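Side-chain contacts in extracellular ligand-binding receptor (Desulfohalobium retbaense DSM 5692, PDB 5ERE), which probably senses small molecules, holding 2-oxo-4-methylpentanoic acid in a periplasmic-binding-protein-like module and cytosine in a separate tandem PAS sensor module: residues A[25-30]-A[238-243]; A[215-220]-A[316-321]; A[169-174]-A[200-205]; A[5-10]-A[51-56]. All blocks are in the same frame, centred on the assembly; numbering follows the deposited sequence.

Contact 1. Residues A[25-30]-A[238-243]; sequences VELALA and HPFMSA
Leu27 CD2 makes the close contacts of segment 25-30 with segment 238-243, touching the ring of Phe240 and the backbone and side chain of Ala243. It comes within 3.9 Å of Phe240 CE1, neither squarely over the ring nor squarely at its rim. On the other partner, Leu27 CD2 lies 4.2 Å from Ala243 CB, so one methyl settles between two residues three positions apart on a helical face. The Phe240 side chain leaves its helix with CG anti to the backbone N (chi1 170°), which carries the ring across to the leucine. The same leucine is also touched by Phe244 and Arg247 of helix 239-248. Both helices, 15-32 and 239-248, belong to the lobe of the periplasmic-binding-protein fold that contains the parallel sheet 37-42, 3-8, 64-70, 88-92 and 106-107, although some 200 residues separate them in sequence. Further out, Tyr260 of helix 254-271 meets the Phe240 ring with the two planes inclined by about 30°. The start of the second helix is fixed by His238, its N-cap, whose ND1 accepts the Phe240 N-H at 3.1 Å (ND1 to Phe240 N) in a nearly straight bond (167°).

Contact 2. Residues A[215-220]-A[316-321]; sequences AEVLAA and SGFRVA
In the lobe built on the mixed sheet, the short helix 215-219 lies against strand 317-320, which is hydrogen-bonded antiparallel to strand 304-314; Leu218 and Phe318 carry this helix-on-strand packing. The helix and strand run nearly perpendicular to each other, at 100°, with their axes 8.9 Å apart. Leu218 touches at two levels. Its CB rests 3.7 Å from Phe318 CZ, approaching the ring obliquely, while its branch end goes on to the strand backbone, where Leu218 CD1 lies 3.6 Å from Gly317 CA. The branch reaches that far because CG is turned away from the helical N (chi1 173°) and out toward the strand. Gly317 has backbone angles suited to glycine, and a CB there would also run into Arg319 NH2. At its CE1 edge, near the ring plane, the Phe318 ring is met by Val217, whose CG1 is 4.3 Å from Phe318 CE1. An alanine in place of Leu218 would lack both methyls that reach the strand and would probably open a gap over Gly317 CA. Beyond the contact, Val313 of strand 304-314 touches Phe318, Arg319 pairs through its backbone with Lys312 of that strand, and Glu216 and Ala220 of segment 215-220 lean on Ala191 of helix 190-199.

Contact 3. Residues A[169-174]-A[200-205]; sequences AQLATI and AGIKAQ
Ile202 reaches across to Leu171 and Ile174 of helix 168-175 from a loop that begins where helix 190-199 ends. At its start, Ala200 directs its methyl toward Leu171 without close contact, while its carbonyl O accepts a hydrogen bond from Lys175 NZ, just past segment 169-174. Gly201 then breaks the helix with a positive phi of 91°, the Schellman motif, in a conformation where a side chain would be jammed against the preceding carbonyl. That turn brings Ile202 back over the neighbouring helix. Its CD1 does all the close touching: Ile202 CD1 is 3.7 Å from the backbone Leu171 O, 4.0 Å from Leu171 CD2 and 4.1 Å from Ile174 CG2. With CG1 anti to the carbonyl carbon (chi1 -65°) and the chain then extended (chi2 157°), this terminal methyl is held out between residues one helical turn apart, and the isoleucine crosses each of them at about a right angle. The arrangement is part of an alpha/beta lobe in which parallel strands 129-134, 154-160, 181-185 and 205-208 alternate along the chain with helices. Ile174 also packs on Ala130 and Leu132, and Ala197 of helix 190-199 touches both Leu171 and Ile202. After Lys203, modelled only to CB, and Ala204, the chain enters strand 205-208 at Gln205, whose backbone bonds to Glu180 and Leu182.

Contact 4. Residues A[5-10]-A[51-56]; sequences GVILPF and VQAFQD
Ile7 puts both of its branches against helix 47-60, and the closest packing is at their ends. Ile7 CG2 meets the methyl of Ala53 at 3.8 Å (to Ala53 CB), while the other branch runs to the next residue, with Ile7 CD1 3.7 Å from Phe54 N and 4.0 Å from Phe54 CB. The isoleucine stands with CG1 anti to its carbonyl carbon (chi1 -50°) and the chain extended beyond, which divides the two methyls between neighbouring helical positions. Ala53, with its short side chain, lets the strand and helix backbones come near, Ile7 CA to Ala53 CA being 7.0 Å. The Phe54 ring leads off from Ile7 and packs instead on Val67 and Leu81. The other side of the helix is more open: there Gln52 is exposed and the poorly ordered Asp56 partly so, and Gln52 NE2 donates to Asp56 OD1 at 3.3 Å, coming from above the carboxylate plane. Ile7 is also covered by Val67 of the adjacent strand. A parallel strand with helices packed on both faces of its sheet, here helices 47-60 and 72-84 on the Ile7 side, is characteristic of the Rossmann-like alpha/beta lobes of periplasmic binding proteins.

How the contacts relate
Contacts 1 and 4 lie in the lobe built round the five-stranded parallel sheet, contacts 2 and 3 in the lobe of the mixed sheet, and 2-oxo-4-methylpentanoic acid is bound between the two. Contact 4 closes first along the chain, joining strand 3-8 to helix 47-60; helix 15-32 follows that strand and carries the first half of contact 1, whose partner, helix 239-248, comes only after the chain has passed through the other lobe. Contact 3 falls within that excursion, and contact 2 crosses contact 1 in sequence. The centres of contacts 1 and 4 are about 23 Å apart. Those of contacts 1 and 3 are about 40 Å apart. Each contact stays within one lobe, while the chain passes from one lobe to the other and back, as in other periplasmic binding proteins.

Contact 1. Residues A[25-30]-A[238-243]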
loop_
_atom_site.group_PDB
_atom_site.type_symbol
_atom_site.label_atom_id
_atom_site.label_comp_id
_atom_site.label_asym_id
_atom_site.label_seq_id
_atom_site.Cartn_x
_atom_site.Cartn_y
_atom_site.Cartn_z
ATOM N N VAL A 25 9.141 -7.241 26.122
ATOM C CA VAL A 25 9.826 -6.134 26.759
ATOM C C VAL A 25 10.835 -6.625 27.774
ATOM O O VAL A 25 11.941 -6.094 27.854
ATOM C CB VAL A 25 8.830 -5.207 27.428
ATOM C CG1 VAL A 25 9.497 -4.285 28.418
ATOM C CG2 VAL A 25 8.141 -4.404 26.360
ATOM N N GLU A 26 10.447 -7.631 28.546
ATOM C CA GLU A 26 11.312 -8.145 29.581
ATOM C C GLU A 26 12.442 -8.923 28.962
ATOM O O GLU A 26 13.570 -8.803 29.423
ATOM C CB GLU A 26 10.559 -8.996 30.582
ATOM C CG GLU A 26 9.510 -8.161 31.315
ATOM C CD GLU A 26 9.379 -8.496 32.770
ATOM O OE1 GLU A 26 10.164 -7.932 33.567
ATOM O OE2 GLU A 26 8.483 -9.303 33.105
ATOM N N LEU A 27 12.163 -9.671 27.900
ATOM C CA LEU A 27 13.223 -10.401 27.202
ATOM C C LEU A 27 14.279 -9.442 26.590
ATOM O O LEU A 27 15.500 -9.657 26.692
ATOM C CB LEU A 27 12.593 -11.285 26.137
ATOM C CG LEU A 27 13.518 -12.227 25.383
ATOM C CD1 LEU A 27 14.055 -13.280 26.318
ATOM C CD2 LEU A 27 12.726 -12.881 24.301
ATOM N N ALA A 28 13.782 -8.367 25.987
ATOM C CA ALA A 28 14.578 -7.339 25.342
ATOM C C ALA A 28 15.497 -6.606 26.335
ATOM O O ALA A 28 16.653 -6.280 26.020
ATOM C CB ALA A 28 13.665 -6.357 24.658
ATOM N N LEU A 29 14.980 -6.350 27.530
ATOM C CA LEU A 29 15.714 -5.571 28.520
ATOM C C LEU A 29 16.840 -6.369 29.150
ATOM O O LEU A 29 17.919 -5.843 29.378
ATOM C CB LEU A 29 14.786 -5.074 29.623
ATOM C CG LEU A 29 14.694 -3.556 29.647
ATOM C CD1 LEU A 29 13.944 -3.136 28.408
ATOM C CD2 LEU A 29 14.019 -3.053 30.909
ATOM N N ALA A 30 16.560 -7.634 29.449
ATOM C CA ALA A 30 17.538 -8.514 30.044
ATOM C C ALA A 30 18.827 -8.570 29.199
ATOM O O ALA A 30 19.921 -8.503 29.747
ATOM C CB ALA A 30 16.944 -9.899 30.216
ATOM N N HIS A 238 14.642 -13.479 12.336
ATOM C CA HIS A 238 15.287 -12.673 13.358
ATOM C C HIS A 238 15.454 -13.489 14.642
ATOM O O HIS A 238 14.538 -14.212 15.014
ATOM C CB HIS A 238 14.470 -11.406 13.632
ATOM C CG HIS A 238 15.213 -10.387 14.427
ATOM N ND1 HIS A 238 15.302 -10.441 15.800
ATOM C CD2 HIS A 238 15.909 -9.288 14.050
ATOM C CE1 HIS A 238 16.032 -9.426 16.237
ATOM N NE2 HIS A 238 16.407 -8.709 15.194
ATOM N N PRO A 239 16.615 -13.379 15.321
ATOM C CA PRO A 239 16.881 -14.105 16.569
ATOM C C PRO A 239 15.870 -13.929 17.704
ATOM O O PRO A 239 15.837 -14.772 18.591
ATOM C CB PRO A 239 18.231 -13.529 17.015
ATOM C CG PRO A 239 18.876 -13.121 15.766
ATOM C CD PRO A 239 17.796 -12.587 14.915
ATOM N N PHE A 240 15.105 -12.842 17.701
ATOM C CA PHE A 240 14.067 -12.616 18.697
ATOM C C PHE A 240 12.971 -13.679 18.638
ATOM O O PHE A 240 12.538 -14.130 19.676
ATOM C CB PHE A 240 13.421 -11.245 18.509
ATOM C CG PHE A 240 12.174 -11.042 19.345
ATOM C CD1 PHE A 240 12.260 -10.843 20.713
ATOM C CD2 PHE A 240 10.933 -11.093 18.769
ATOM C CE1 PHE A 240 11.107 -10.670 21.477
ATOM C CE2 PHE A 240 9.792 -10.905 19.523
ATOM C CZ PHE A 240 9.890 -10.694 20.875
HETATM N N MSE A 241 12.537 -14.055 17.436
HETATM C CA MSE A 241 11.481 -15.083 17.245
HETATM C C MSE A 241 11.810 -16.341 18.047
HETATM O O MSE A 241 11.053 -16.787 18.896
HETATM C CB MSE A 241 11.345 -15.506 15.775
HETATM C CG MSE A 241 11.272 -14.416 14.786
HETATM SE SE MSE A 241 9.744 -13.345 15.161
HETATM C CE MSE A 241 10.830 -11.751 15.139
ATOM N N SER A 242 12.988 -16.869 17.766
ATOM C CA SER A 242 13.503 -18.067 18.413
ATOM C C SER A 242 13.809 -17.924 19.889
ATOM O O SER A 242 13.524 -18.839 20.659
ATOM C CB SER A 242 14.764 -18.524 17.688
ATOM O OG SER A 242 15.287 -19.670 18.313
ATOM N N ALA A 243 14.420 -16.813 20.303
ATOM C CA ALA A 243 14.615 -16.570 21.734
ATOM C C ALA A 243 13.282 -16.553 22.526
ATOM O O ALA A 243 13.187 -17.090 23.624
ATOM C CB ALA A 243 15.337 -15.247 21.960
#

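Contact 2. Residues A[215-220]-A[316-321]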
loop_
_atom_site.group_PDB
_atom_site.type_symbol
_atom_site.label_atom_id
_atom_site.label_comp_id
_atom_site.label_asym_id
_atom_site.label_seq_id
_atom_site.Cartn_x
_atom_site.Cartn_y
_atom_site.Cartn_z
ATOM N N ALA A 215 -2.957 -17.132 18.005
ATOM C CA ALA A 215 -2.985 -18.586 18.024
ATOM C C ALA A 215 -4.422 -19.114 18.115
ATOM O O ALA A 215 -4.766 -20.118 17.517
ATOM C CB ALA A 215 -2.157 -19.099 19.183
ATOM N N GLU A 216 -5.255 -18.407 18.858
ATOM C CA GLU A 216 -6.668 -18.748 19.009
ATOM C C GLU A 216 -7.343 -18.893 17.637
ATOM O O GLU A 216 -8.107 -19.829 17.375
ATOM C CB GLU A 216 -7.318 -17.655 19.861
ATOM C CG GLU A 216 -8.804 -17.701 20.051
ATOM C CD GLU A 216 -9.279 -16.587 20.986
ATOM O OE1 GLU A 216 -8.435 -15.743 21.387
ATOM O OE2 GLU A 216 -10.485 -16.555 21.325
ATOM N N VAL A 217 -6.990 -17.983 16.737
ATOM C CA VAL A 217 -7.590 -17.925 15.425
ATOM C C VAL A 217 -7.159 -19.145 14.607
ATOM O O VAL A 217 -7.976 -19.745 13.909
ATOM C CB VAL A 217 -7.234 -16.581 14.721
ATOM C CG1 VAL A 217 -7.524 -16.619 13.242
ATOM C CG2 VAL A 217 -8.024 -15.470 15.367
ATOM N N LEU A 218 -5.897 -19.536 14.727
ATOM C CA LEU A 218 -5.378 -20.717 14.028
ATOM C C LEU A 218 -5.982 -22.040 14.543
ATOM O O LEU A 218 -6.264 -22.953 13.767
ATOM C CB LEU A 218 -3.855 -20.751 14.161
ATOM C CG LEU A 218 -3.133 -21.990 13.654
ATOM C CD1 LEU A 218 -3.471 -22.280 12.225
ATOM C CD2 LEU A 218 -1.651 -21.736 13.803
ATOM N N ALA A 219 -6.162 -22.129 15.856
ATOM C CA ALA A 219 -6.719 -23.307 16.500
ATOM C C ALA A 219 -8.133 -23.594 16.012
ATOM O O ALA A 219 -8.568 -24.746 15.973
ATOM C CB ALA A 219 -6.719 -23.116 18.005
ATOM N N ALA A 220 -8.835 -22.520 15.661
ATOM C CA ALA A 220 -10.204 -22.570 15.200
ATOM C C ALA A 220 -10.295 -22.648 13.679
ATOM O O ALA A 220 -11.283 -22.191 13.094
ATOM C CB ALA A 220 -10.963 -21.359 15.710
ATOM N N SER A 316 -2.699 -25.933 8.310
ATOM C CA SER A 316 -1.337 -26.116 8.807
ATOM C C SER A 316 -0.629 -24.838 9.328
ATOM O O SER A 316 0.518 -24.922 9.786
ATOM C CB SER A 316 -0.490 -26.739 7.703
ATOM O OG SER A 316 -0.755 -26.133 6.455
ATOM N N GLY A 317 -1.296 -23.680 9.260
ATOM C CA GLY A 317 -0.745 -22.442 9.804
ATOM C C GLY A 317 -1.103 -21.136 9.081
ATOM O O GLY A 317 -1.837 -21.110 8.080
ATOM N N PHE A 318 -0.592 -20.037 9.622
ATOM C CA PHE A 318 -0.660 -18.730 8.969
ATOM C C PHE A 318 0.322 -18.703 7.818
ATOM O O PHE A 318 1.504 -18.963 8.014
ATOM C CB PHE A 318 -0.330 -17.607 9.947
ATOM C CG PHE A 318 -1.268 -17.508 11.089
ATOM C CD1 PHE A 318 -2.574 -17.087 10.895
ATOM C CD2 PHE A 318 -0.847 -17.818 12.352
ATOM C CE1 PHE A 318 -3.417 -16.949 11.947
ATOM C CE2 PHE A 318 -1.702 -17.703 13.416
ATOM C CZ PHE A 318 -2.993 -17.265 13.210
ATOM N N ARG A 319 -0.163 -18.361 6.627
ATOM C CA ARG A 319 0.660 -18.400 5.415
ATOM C C ARG A 319 0.624 -17.103 4.628
ATOM O O ARG A 319 -0.363 -16.364 4.664
ATOM C CB ARG A 319 0.190 -19.527 4.489
ATOM C CG ARG A 319 0.350 -20.914 5.052
ATOM C CD ARG A 319 1.787 -21.369 4.995
ATOM N NE ARG A 319 1.932 -22.704 5.565
ATOM C CZ ARG A 319 2.196 -22.960 6.845
ATOM N NH1 ARG A 319 2.296 -24.220 7.256
ATOM N NH2 ARG A 319 2.357 -21.971 7.721
ATOM N N VAL A 320 1.675 -16.869 3.856
ATOM C CA VAL A 320 1.653 -15.795 2.877
ATOM C C VAL A 320 0.661 -16.162 1.783
ATOM O O VAL A 320 0.665 -17.290 1.280
ATOM C CB VAL A 320 3.040 -15.543 2.272
ATOM C CG1 VAL A 320 2.976 -14.513 1.143
ATOM C CG2 VAL A 320 4.003 -15.077 3.335
ATOM N N ALA A 321 -0.208 -15.232 1.427
ATOM C CA ALA A 321 -1.226 -15.538 0.427
ATOM C C ALA A 321 -0.577 -15.547 -0.944
ATOM O O ALA A 321 -0.159 -14.510 -1.445
ATOM C CB ALA A 321 -2.367 -14.535 0.472
#

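Contact 3. Residues A[169-174]-A[200-205]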
loop_
_atom_site.group_PDB
_atom_site.type_symbol
_atom_site.label_atom_id
_atom_site.label_comp_id
_atom_site.label_asym_id
_atom_site.label_seq_id
_atom_site.Cartn_x
_atom_site.Cartn_y
_atom_site.Cartn_z
ATOM N N ALA A 169 -27.119 -10.656 17.505
ATOM C CA ALA A 169 -27.864 -9.627 16.781
ATOM C C ALA A 169 -27.133 -9.118 15.552
ATOM O O ALA A 169 -27.703 -9.079 14.455
ATOM C CB ALA A 169 -28.162 -8.460 17.696
ATOM N N GLN A 170 -25.885 -8.694 15.754
ATOM C CA GLN A 170 -25.096 -8.100 14.689
ATOM C C GLN A 170 -24.955 -9.089 13.560
ATOM O O GLN A 170 -25.019 -8.709 12.399
ATOM C CB GLN A 170 -23.702 -7.687 15.190
ATOM C CG GLN A 170 -23.729 -6.665 16.293
ATOM C CD GLN A 170 -23.817 -7.301 17.672
ATOM O OE1 GLN A 170 -24.573 -8.263 17.900
ATOM N NE2 GLN A 170 -23.037 -6.770 18.601
ATOM N N LEU A 171 -24.752 -10.357 13.926
ATOM C CA LEU A 171 -24.597 -11.435 12.962
ATOM C C LEU A 171 -25.942 -11.710 12.252
ATOM O O LEU A 171 -25.951 -12.173 11.111
ATOM C CB LEU A 171 -24.086 -12.709 13.658
ATOM C CG LEU A 171 -22.606 -12.871 14.050
ATOM C CD1 LEU A 171 -22.457 -14.136 14.875
ATOM C CD2 LEU A 171 -21.670 -12.912 12.842
ATOM N N ALA A 172 -27.061 -11.410 12.915
ATOM C CA ALA A 172 -28.388 -11.591 12.293
ATOM C C ALA A 172 -28.594 -10.511 11.242
ATOM O O ALA A 172 -28.892 -10.812 10.085
ATOM C CB ALA A 172 -29.508 -11.556 13.337
ATOM N N THR A 173 -28.400 -9.257 11.649
ATOM C CA THR A 173 -28.358 -8.136 10.719
ATOM C C THR A 173 -27.500 -8.463 9.511
ATOM O O THR A 173 -27.864 -8.172 8.378
ATOM C CB THR A 173 -27.773 -6.883 11.376
ATOM O OG1 THR A 173 -28.431 -6.636 12.618
ATOM C CG2 THR A 173 -27.909 -5.667 10.470
ATOM N N ILE A 174 -26.352 -9.073 9.769
ATOM C CA ILE A 174 -25.358 -9.272 8.732
ATOM C C ILE A 174 -25.766 -10.355 7.741
ATOM O O ILE A 174 -25.607 -10.190 6.527
ATOM C CB ILE A 174 -23.991 -9.636 9.351
ATOM C CG1 ILE A 174 -23.297 -8.366 9.852
ATOM C CG2 ILE A 174 -23.108 -10.378 8.325
ATOM C CD1 ILE A 174 -22.140 -8.638 10.815
ATOM N N ALA A 200 -24.317 -19.699 12.171
ATOM C CA ALA A 200 -25.484 -18.896 11.854
ATOM C C ALA A 200 -25.809 -18.915 10.345
ATOM O O ALA A 200 -26.723 -18.210 9.892
ATOM C CB ALA A 200 -25.278 -17.462 12.338
ATOM N N GLY A 201 -25.069 -19.723 9.581
ATOM C CA GLY A 201 -25.333 -19.910 8.159
ATOM C C GLY A 201 -24.586 -18.968 7.225
ATOM O O GLY A 201 -24.701 -19.082 6.008
ATOM N N ILE A 202 -23.818 -18.031 7.781
ATOM C CA ILE A 202 -23.022 -17.106 6.959
ATOM C C ILE A 202 -21.838 -17.828 6.317
ATOM O O ILE A 202 -20.994 -18.410 6.998
ATOM C CB ILE A 202 -22.507 -15.923 7.782
ATOM C CG1 ILE A 202 -23.691 -15.085 8.268
ATOM C CG2 ILE A 202 -21.552 -15.071 6.946
ATOM C CD1 ILE A 202 -23.378 -14.255 9.500
ATOM N N LYS A 203 -21.787 -17.763 4.998
ATOM C CA LYS A 203 -20.823 -18.503 4.205
ATOM C C LYS A 203 -19.775 -17.566 3.579
ATOM O O LYS A 203 -18.860 -18.025 2.888
ATOM C CB LYS A 203 -21.553 -19.296 3.103
ATOM N N ALA A 204 -19.930 -16.265 3.824
ATOM C CA ALA A 204 -19.068 -15.220 3.263
ATOM C C ALA A 204 -17.553 -15.442 3.499
ATOM O O ALA A 204 -17.148 -16.072 4.469
ATOM C CB ALA A 204 -19.489 -13.848 3.836
ATOM N N GLN A 205 -16.733 -14.948 2.575
ATOM C CA GLN A 205 -15.271 -14.936 2.767
ATOM C C GLN A 205 -14.938 -14.075 3.978
ATOM O O GLN A 205 -15.356 -12.917 4.039
ATOM C CB GLN A 205 -14.549 -14.394 1.525
ATOM C CG GLN A 205 -13.061 -14.089 1.732
ATOM C CD GLN A 205 -12.206 -15.339 1.807
ATOM O OE1 GLN A 205 -12.301 -16.211 0.937
ATOM N NE2 GLN A 205 -11.363 -15.437 2.841
#

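Contact 4. Residues A[5-10]-A[51-56]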
loop_
_atom_site.group_PDB
_atom_site.type_symbol
_atom_site.label_atom_id
_atom_site.label_comp_id
_atom_site.label_asym_id
_atom_site.label_seq_id
_atom_site.Cartn_x
_atom_site.Cartn_y
_atom_site.Cartn_z
ATOM N N GLY A 5 7.614 3.961 31.788
ATOM C CA GLY A 5 6.296 3.422 32.092
ATOM C C GLY A 5 5.589 2.821 30.868
ATOM O O GLY A 5 5.577 3.412 29.794
ATOM N N VAL A 6 5.020 1.633 31.036
ATOM C CA VAL A 6 4.471 0.857 29.929
ATOM C C VAL A 6 3.038 0.403 30.272
ATOM O O VAL A 6 2.848 -0.448 31.139
ATOM C CB VAL A 6 5.298 -0.376 29.626
ATOM C CG1 VAL A 6 4.671 -1.139 28.458
ATOM C CG2 VAL A 6 6.823 -0.013 29.357
ATOM N N ILE A 7 2.063 1.005 29.601
ATOM C CA ILE A 7 0.641 0.818 29.893
ATOM C C ILE A 7 0.026 -0.119 28.875
ATOM O O ILE A 7 -0.080 0.212 27.707
ATOM C CB ILE A 7 -0.110 2.148 29.887
ATOM C CG1 ILE A 7 0.653 3.133 30.760
ATOM C CG2 ILE A 7 -1.543 1.939 30.382
ATOM C CD1 ILE A 7 0.110 4.583 30.802
ATOM N N LEU A 8 -0.342 -1.299 29.347
ATOM C CA LEU A 8 -0.829 -2.388 28.492
ATOM C C LEU A 8 -2.204 -2.876 28.965
ATOM O O LEU A 8 -2.519 -2.815 30.153
ATOM C CB LEU A 8 0.131 -3.559 28.521
ATOM C CG LEU A 8 1.628 -3.256 28.278
ATOM C CD1 LEU A 8 2.408 -4.559 28.449
ATOM C CD2 LEU A 8 1.812 -2.636 26.886
ATOM N N PRO A 9 -3.004 -3.406 28.039
ATOM C CA PRO A 9 -4.406 -3.649 28.389
ATOM C C PRO A 9 -4.600 -5.020 29.038
ATOM O O PRO A 9 -5.274 -5.871 28.461
ATOM C CB PRO A 9 -5.107 -3.545 27.034
ATOM C CG PRO A 9 -4.030 -4.021 26.040
ATOM C CD PRO A 9 -2.762 -3.529 26.591
ATOM N N PHE A 10 -4.011 -5.222 30.218
ATOM C CA PHE A 10 -4.030 -6.521 30.867
ATOM C C PHE A 10 -5.495 -6.970 31.218
ATOM O O PHE A 10 -5.861 -8.110 31.008
ATOM C CB PHE A 10 -3.212 -6.505 32.142
ATOM C CG PHE A 10 -1.717 -6.399 31.918
ATOM C CD1 PHE A 10 -1.021 -7.408 31.256
ATOM C CD2 PHE A 10 -1.031 -5.301 32.368
ATOM C CE1 PHE A 10 0.347 -7.320 31.043
ATOM C CE2 PHE A 10 0.364 -5.211 32.177
ATOM C CZ PHE A 10 1.041 -6.211 31.513
ATOM N N VAL A 51 -6.291 6.481 31.026
ATOM C CA VAL A 51 -5.917 7.845 31.391
ATOM C C VAL A 51 -5.547 7.844 32.877
ATOM O O VAL A 51 -4.553 8.466 33.288
ATOM C CB VAL A 51 -7.047 8.845 31.064
ATOM C CG1 VAL A 51 -6.801 10.231 31.704
ATOM C CG2 VAL A 51 -7.190 8.967 29.540
ATOM N N GLN A 52 -6.312 7.088 33.659
ATOM C CA GLN A 52 -6.008 6.865 35.069
ATOM C C GLN A 52 -4.641 6.211 35.286
ATOM O O GLN A 52 -3.875 6.669 36.132
ATOM C CB GLN A 52 -7.098 6.004 35.715
ATOM C CG GLN A 52 -7.065 6.003 37.227
ATOM C CD GLN A 52 -7.462 7.336 37.810
ATOM O OE1 GLN A 52 -8.618 7.744 37.706
ATOM N NE2 GLN A 52 -6.503 8.029 38.423
ATOM N N ALA A 53 -4.325 5.149 34.541
ATOM C CA ALA A 53 -2.979 4.544 34.636
ATOM C C ALA A 53 -1.881 5.567 34.344
ATOM O O ALA A 53 -0.892 5.659 35.071
ATOM C CB ALA A 53 -2.845 3.339 33.686
ATOM N N PHE A 54 -2.055 6.350 33.282
ATOM C CA PHE A 54 -1.090 7.395 32.964
ATOM C C PHE A 54 -0.924 8.409 34.111
ATOM O O PHE A 54 0.201 8.654 34.567
ATOM C CB PHE A 54 -1.493 8.130 31.682
ATOM C CG PHE A 54 -0.623 9.318 31.371
ATOM C CD1 PHE A 54 0.653 9.144 30.856
ATOM C CD2 PHE A 54 -1.078 10.612 31.605
ATOM C CE1 PHE A 54 1.450 10.246 30.581
ATOM C CE2 PHE A 54 -0.291 11.709 31.330
ATOM C CZ PHE A 54 0.974 11.533 30.818
ATOM N N GLN A 55 -2.032 8.996 34.568
ATOM C CA GLN A 55 -1.983 10.010 35.625
ATOM C C GLN A 55 -1.328 9.446 36.897
ATOM O O GLN A 55 -0.514 10.119 37.541
ATOM C CB GLN A 55 -3.390 10.538 35.938
ATOM C CG GLN A 55 -4.074 11.325 34.796
ATOM C CD GLN A 55 -3.408 12.670 34.505
ATOM O OE1 GLN A 55 -2.455 13.062 35.185
ATOM N NE2 GLN A 55 -3.916 13.386 33.492
ATOM N N ASP A 56 -1.677 8.209 37.241
ATOM C CA ASP A 56 -1.108 7.532 38.401
ATOM C C ASP A 56 0.383 7.326 38.203
ATOM O O ASP A 56 1.202 7.554 39.103
ATOM C CB ASP A 56 -1.801 6.179 38.635
ATOM C CG ASP A 56 -3.229 6.324 39.173
ATOM O OD1 ASP A 56 -3.561 7.395 39.725
ATOM O OD2 ASP A 56 -4.022 5.361 39.057
#